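Local coordinates for odorant-binding protein 1F (Rattus norvegicus, PDB 3FIQ) that binds a wide variety of chemical odorants in the nasal epithelium, as a secreted carrier of the lipocalin family, at residues G45-V57 with H66-Y78. Sequence-based numbering, arbitrary orientation.
With EDO (1,2-ethanediol), chain E.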
loop_
_atom_site.group_PDB
_atom_site.type_symbol
_atom_site.label_atom_id
_atom_site.label_comp_id
_atom_site.label_asym_id
_atom_site.label_seq_id
_atom_site.Cartn_x
_atom_site.Cartn_y
_atom_site.Cartn_z
ATOM N N GLY A 45 -7.361 4.493 -15.745
ATOM C CA GLY A 45 -8.008 5.182 -16.838
ATOM C C GLY A 45 -9.314 5.757 -16.392
ATOM O O GLY A 45 -9.532 5.967 -15.221
ATOM N N ASP A 46 -10.169 6.050 -17.348
ATOM C CA ASP A 46 -11.506 6.527 -17.084
ATOM C C ASP A 46 -12.019 6.076 -15.711
ATOM O O ASP A 46 -12.117 4.834 -15.419
ATOM C CB ASP A 46 -12.417 5.993 -18.191
ATOM C CG ASP A 46 -11.889 6.326 -19.595
ATOM O OD1 ASP A 46 -11.853 7.537 -19.934
ATOM O OD2 ASP A 46 -11.519 5.391 -20.355
ATOM N N GLU A 47 -12.315 7.094 -14.897
ATOM C CA GLU A 47 -12.952 6.932 -13.610
ATOM C C GLU A 47 -12.082 6.130 -12.636
ATOM O O GLU A 47 -12.523 5.835 -11.544
ATOM C CB GLU A 47 -14.308 6.213 -13.751
ATOM C CG GLU A 47 -15.294 6.800 -14.793
ATOM C CD GLU A 47 -15.519 8.273 -14.574
ATOM O OE1 GLU A 47 -15.805 8.665 -13.414
ATOM O OE2 GLU A 47 -15.378 9.039 -15.558
ATOM N N CYS A 48 -10.857 5.796 -13.030
ATOM C CA CYS A 48 -9.980 4.911 -12.239
ATOM C C CYS A 48 -10.668 3.594 -11.874
ATOM O O CYS A 48 -10.499 3.069 -10.745
ATOM C CB CYS A 48 -9.546 5.616 -10.959
ATOM S SG CYS A 48 -7.875 5.198 -10.444
ATOM N N GLN A 49 -11.382 3.032 -12.835
ATOM C CA GLN A 49 -12.087 1.751 -12.633
ATOM C C GLN A 49 -11.043 0.612 -12.512
ATOM O O GLN A 49 -11.213 -0.334 -11.747
ATOM C CB GLN A 49 -13.083 1.453 -13.758
ATOM C CG GLN A 49 -13.625 -0.001 -13.808
ATOM C CD GLN A 49 -14.421 -0.374 -12.581
ATOM O OE1 GLN A 49 -15.269 0.445 -12.131
ATOM N NE2 GLN A 49 -14.154 -1.610 -11.991
ATOM N N GLU A 50 -9.973 0.735 -13.261
ATOM C CA GLU A 50 -8.992 -0.317 -13.394
ATOM C C GLU A 50 -7.663 0.267 -12.994
ATOM O O GLU A 50 -7.086 1.028 -13.774
ATOM C CB GLU A 50 -9.010 -0.881 -14.838
ATOM C CG GLU A 50 -8.365 -2.198 -15.042
ATOM C CD GLU A 50 -8.805 -2.921 -16.374
ATOM O OE1 GLU A 50 -9.938 -3.525 -16.539
ATOM O OE2 GLU A 50 -7.983 -2.850 -17.253
ATOM N N LEU A 51 -7.157 -0.085 -11.817
ATOM C CA LEU A 51 -5.933 0.531 -11.253
ATOM C C LEU A 51 -4.809 -0.455 -11.272
ATOM O O LEU A 51 -4.765 -1.419 -10.490
ATOM C CB LEU A 51 -6.215 0.986 -9.798
ATOM C CG LEU A 51 -5.046 1.539 -8.984
ATOM C CD1 LEU A 51 -4.406 2.727 -9.618
ATOM C CD2 LEU A 51 -5.585 1.975 -7.619
ATOM N N LYS A 52 -3.827 -0.181 -12.141
ATOM C CA LYS A 52 -2.655 -1.030 -12.235
ATOM C C LYS A 52 -1.578 -0.537 -11.312
ATOM O O LYS A 52 -1.144 0.623 -11.429
ATOM C CB LYS A 52 -2.135 -0.975 -13.671
ATOM C CG LYS A 52 -2.871 -1.863 -14.681
ATOM C CD LYS A 52 -4.111 -1.280 -15.189
ATOM C CE LYS A 52 -3.905 0.037 -15.983
ATOM N NZ LYS A 52 -5.282 0.547 -16.227
ATOM N N ILE A 53 -1.117 -1.386 -10.405
ATOM C CA ILE A 53 -0.051 -1.014 -9.497
ATOM C C ILE A 53 1.127 -1.933 -9.762
ATOM O O ILE A 53 1.004 -3.126 -9.693
ATOM C CB ILE A 53 -0.524 -1.130 -8.043
ATOM C CG1 ILE A 53 -1.739 -0.225 -7.776
ATOM C CG2 ILE A 53 0.643 -0.809 -7.120
ATOM C CD1 ILE A 53 -2.286 -0.408 -6.357
ATOM N N ILE A 54 2.295 -1.342 -10.034
ATOM C CA ILE A 54 3.536 -2.108 -10.214
ATOM C C ILE A 54 4.322 -1.890 -8.925
ATOM O O ILE A 54 4.456 -0.742 -8.433
ATOM C CB ILE A 54 4.342 -1.612 -11.414
ATOM C CG1 ILE A 54 3.537 -1.889 -12.684
ATOM C CG2 ILE A 54 5.713 -2.313 -11.466
ATOM C CD1 ILE A 54 4.126 -1.233 -13.951
ATOM N N PHE A 55 4.822 -2.975 -8.351
ATOM C CA PHE A 55 5.606 -2.924 -7.120
ATOM C C PHE A 55 6.647 -4.018 -7.117
ATOM O O PHE A 55 6.570 -4.951 -7.908
ATOM C CB PHE A 55 4.700 -3.068 -5.886
ATOM C CG PHE A 55 3.963 -4.353 -5.755
ATOM C CD1 PHE A 55 2.685 -4.467 -6.280
ATOM C CD2 PHE A 55 4.467 -5.423 -5.012
ATOM C CE1 PHE A 55 1.955 -5.684 -6.116
ATOM C CE2 PHE A 55 3.713 -6.561 -4.800
ATOM C CZ PHE A 55 2.475 -6.716 -5.378
ATOM N N ASN A 56 7.653 -3.845 -6.302
ATOM C CA ASN A 56 8.655 -4.879 -6.099
ATOM C C ASN A 56 8.528 -5.474 -4.731
ATOM O O ASN A 56 8.162 -4.810 -3.769
ATOM C CB ASN A 56 10.110 -4.342 -6.304
ATOM C CG ASN A 56 10.416 -4.194 -7.750
ATOM O OD1 ASN A 56 10.711 -5.203 -8.435
ATOM N ND2 ASN A 56 10.281 -3.005 -8.248
ATOM N N VAL A 57 8.960 -6.737 -4.608
ATOM C CA VAL A 57 9.250 -7.335 -3.322
ATOM C C VAL A 57 10.683 -7.744 -3.434
ATOM O O VAL A 57 11.188 -7.977 -4.517
ATOM C CB VAL A 57 8.333 -8.569 -2.944
ATOM C CG1 VAL A 57 6.904 -8.135 -2.783
ATOM C CG2 VAL A 57 8.515 -9.739 -3.877
ATOM N N HIS A 66 6.199 -7.178 -9.499
ATOM C CA HIS A 66 4.817 -7.634 -9.589
ATOM C C HIS A 66 3.912 -6.555 -10.121
ATOM O O HIS A 66 4.137 -5.335 -9.956
ATOM C CB HIS A 66 4.328 -8.001 -8.180
ATOM C CG HIS A 66 5.010 -9.184 -7.589
ATOM N ND1 HIS A 66 4.519 -10.456 -7.809
ATOM C CD2 HIS A 66 6.095 -9.329 -6.807
ATOM C CE1 HIS A 66 5.275 -11.324 -7.167
ATOM N NE2 HIS A 66 6.278 -10.676 -6.609
ATOM N N THR A 67 2.809 -6.987 -10.748
ATOM C CA THR A 67 1.771 -6.058 -11.121
ATOM C C THR A 67 0.478 -6.643 -10.610
ATOM O O THR A 67 0.225 -7.826 -10.751
ATOM C CB THR A 67 1.606 -5.890 -12.648
ATOM O OG1 THR A 67 2.847 -5.544 -13.216
ATOM C CG2 THR A 67 0.591 -4.836 -12.928
ATOM N N VAL A 68 -0.366 -5.797 -10.017
ATOM C CA VAL A 68 -1.749 -6.176 -9.665
ATOM C C VAL A 68 -2.650 -5.196 -10.371
ATOM O O VAL A 68 -2.284 -4.044 -10.611
ATOM C CB VAL A 68 -2.086 -6.203 -8.175
ATOM C CG1 VAL A 68 -1.359 -7.278 -7.514
ATOM C CG2 VAL A 68 -1.764 -4.885 -7.490
ATOM N N VAL A 69 -3.845 -5.642 -10.737
ATOM C CA VAL A 69 -4.882 -4.777 -11.254
ATOM C C VAL A 69 -6.019 -4.771 -10.276
ATOM O O VAL A 69 -6.680 -5.753 -10.081
ATOM C CB VAL A 69 -5.376 -5.229 -12.631
ATOM C CG1 VAL A 69 -6.389 -4.262 -13.232
ATOM C CG2 VAL A 69 -4.209 -5.384 -13.601
ATOM N N GLY A 70 -6.248 -3.619 -9.632
ATOM C CA GLY A 70 -7.430 -3.455 -8.795
ATOM C C GLY A 70 -8.620 -3.040 -9.624
ATOM O O GLY A 70 -8.566 -2.217 -10.504
ATOM N N GLN A 71 -9.735 -3.688 -9.338
ATOM C CA GLN A 71 -11.069 -3.329 -9.895
ATOM C C GLN A 71 -11.869 -2.596 -8.894
ATOM O O GLN A 71 -12.128 -3.092 -7.817
ATOM C CB GLN A 71 -11.773 -4.555 -10.356
ATOM C CG GLN A 71 -11.083 -5.160 -11.607
ATOM C CD GLN A 71 -11.231 -4.291 -12.860
ATOM O OE1 GLN A 71 -12.155 -3.448 -13.003
ATOM N NE2 GLN A 71 -10.333 -4.505 -13.808
ATOM N N LYS A 72 -12.262 -1.370 -9.269
ATOM C CA LYS A 72 -13.082 -0.524 -8.397
ATOM C C LYS A 72 -14.537 -1.032 -8.318
ATOM O O LYS A 72 -15.088 -1.474 -9.297
ATOM C CB LYS A 72 -13.088 0.938 -8.902
ATOM C CG LYS A 72 -13.629 1.870 -7.830
ATOM C CD LYS A 72 -13.409 3.325 -8.157
ATOM C CE LYS A 72 -13.839 4.204 -6.942
ATOM N NZ LYS A 72 -13.869 5.679 -7.309
ATOM N N HIS A 73 -15.142 -0.917 -7.139
ATOM C CA HIS A 73 -16.547 -1.223 -6.939
ATOM C C HIS A 73 -17.325 -0.060 -6.344
ATOM O O HIS A 73 -16.730 0.995 -5.945
ATOM C CB HIS A 73 -16.644 -2.456 -6.070
ATOM C CG HIS A 73 -15.846 -3.594 -6.585
ATOM N ND1 HIS A 73 -16.135 -4.204 -7.782
ATOM C CD2 HIS A 73 -14.756 -4.235 -6.083
ATOM C CE1 HIS A 73 -15.240 -5.171 -7.989
ATOM N NE2 HIS A 73 -14.435 -5.240 -6.954
ATOM N N GLU A 74 -18.642 -0.191 -6.271
ATOM C CA GLU A 74 -19.440 0.948 -5.861
ATOM C C GLU A 74 -19.078 1.429 -4.441
ATOM O O GLU A 74 -19.240 2.652 -4.149
ATOM C CB GLU A 74 -20.925 0.670 -5.915
ATOM C CG GLU A 74 -21.773 1.947 -5.907
ATOM C CD GLU A 74 -23.252 1.730 -6.056
ATOM O OE1 GLU A 74 -23.741 0.630 -5.810
ATOM O OE2 GLU A 74 -23.948 2.725 -6.411
ATOM N N ASP A 75 -18.691 0.557 -3.539
ATOM C CA ASP A 75 -18.371 0.921 -2.179
ATOM C C ASP A 75 -17.039 1.603 -2.009
ATOM O O ASP A 75 -16.595 1.948 -0.884
ATOM C CB ASP A 75 -18.465 -0.274 -1.243
ATOM C CG ASP A 75 -17.503 -1.397 -1.566
ATOM O OD1 ASP A 75 -16.695 -1.318 -2.473
ATOM O OD2 ASP A 75 -17.665 -2.407 -0.909
ATOM N N GLY A 76 -16.373 1.788 -3.137
ATOM C CA GLY A 76 -15.106 2.492 -3.104
ATOM C C GLY A 76 -13.915 1.603 -2.976
ATOM O O GLY A 76 -12.816 2.113 -3.139
ATOM N N ARG A 77 -14.104 0.325 -2.642
ATOM C CA ARG A 77 -13.025 -0.593 -2.530
ATOM C C ARG A 77 -12.564 -1.040 -3.936
ATOM O O ARG A 77 -13.323 -1.121 -4.883
ATOM C CB ARG A 77 -13.383 -1.803 -1.709
ATOM C CG ARG A 77 -13.281 -1.671 -0.245
ATOM C CD ARG A 77 -14.041 -0.484 0.264
ATOM N NE ARG A 77 -13.941 -0.581 1.716
ATOM C CZ ARG A 77 -14.432 0.310 2.564
ATOM N NH1 ARG A 77 -15.083 1.346 2.110
ATOM N NH2 ARG A 77 -14.294 0.104 3.872
ATOM N N TYR A 78 -11.269 -1.268 -4.048
ATOM C CA TYR A 78 -10.723 -2.053 -5.159
ATOM C C TYR A 78 -10.465 -3.485 -4.668
ATOM O O TYR A 78 -10.014 -3.698 -3.535
ATOM C CB TYR A 78 -9.354 -1.442 -5.519
ATOM C CG TYR A 78 -9.480 -0.128 -6.176
ATOM C CD1 TYR A 78 -9.528 1.049 -5.462
ATOM C CD2 TYR A 78 -9.505 -0.049 -7.573
ATOM C CE1 TYR A 78 -9.700 2.265 -6.124
ATOM C CE2 TYR A 78 -9.625 1.169 -8.236
ATOM C CZ TYR A 78 -9.766 2.309 -7.503
ATOM O OH TYR A 78 -9.890 3.539 -8.133
HETATM C C1 EDO E . 4.039 -9.099 -14.412
HETATM O O1 EDO E . 2.768 -8.822 -13.860
HETATM C C2 EDO E . 5.011 -8.588 -13.340
HETATM O O2 EDO E . 5.126 -7.110 -13.264
HETATM O O HOH W 1 -12.622 7.457 -8.780
HETATM O O HOH W 2 -14.741 5.529 -9.810
HETATM O O HOH W 3 -13.262 -3.507 -15.460
#
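H66 lays its CB over one face of the F55 ring, 3.8 Å from the ring centroid, where the hairpin of strands 50-59 and 62-72 in the antiparallel lipocalin barrel illustrates how one strand pair buries L51, I53, F55 and V68 on one face and turns E50, K52, I54, T67, V69 and Q71 to the more exposed other. With chi1 at 63°, F55 puts CG between its backbone N and carbonyl carbon, swinging the ring across to its partner strand; the imidazole, near parallel but slid aside, barely overlaps it, and its NE2 is hydrogen-bonded to Q64 OE1. Y82 meets both rings edge-to-face. T67 lies alongside I54, and its OG1 shares a hydrogen bond with O2 of a 1,2-ethanediol, probably from the crystallisation liquor. V68 CG1 touches F55 CE1 in the ring plane at 3.9 Å, while CG2 faces I53 CB. V69 packs its two methyls against E50 CG and K52 CG. G70 and L51 form a hydrogen-bonded antiparallel pair. Q71 NE2 gives a hydrogen bond to E50 OE1 (2.9 Å), and its OE1 accepts a nearly straight one from Q49 NE2 (2.9 Å), the two amides almost coplanar. Q49 NE2 also reaches a lone pair of K72 O. K72 NZ donates to two waters that in turn donate to E47 O, and forms a salt bridge with D6. After the turn H73-G76, L51 CD2 sits over the centre of one face of the Y78 ring, K72 CG over the rim of the other; beside the C44-C48 disulfide, Y78 OH donates in the carbonyl plane to C48 O at 2.7 Å.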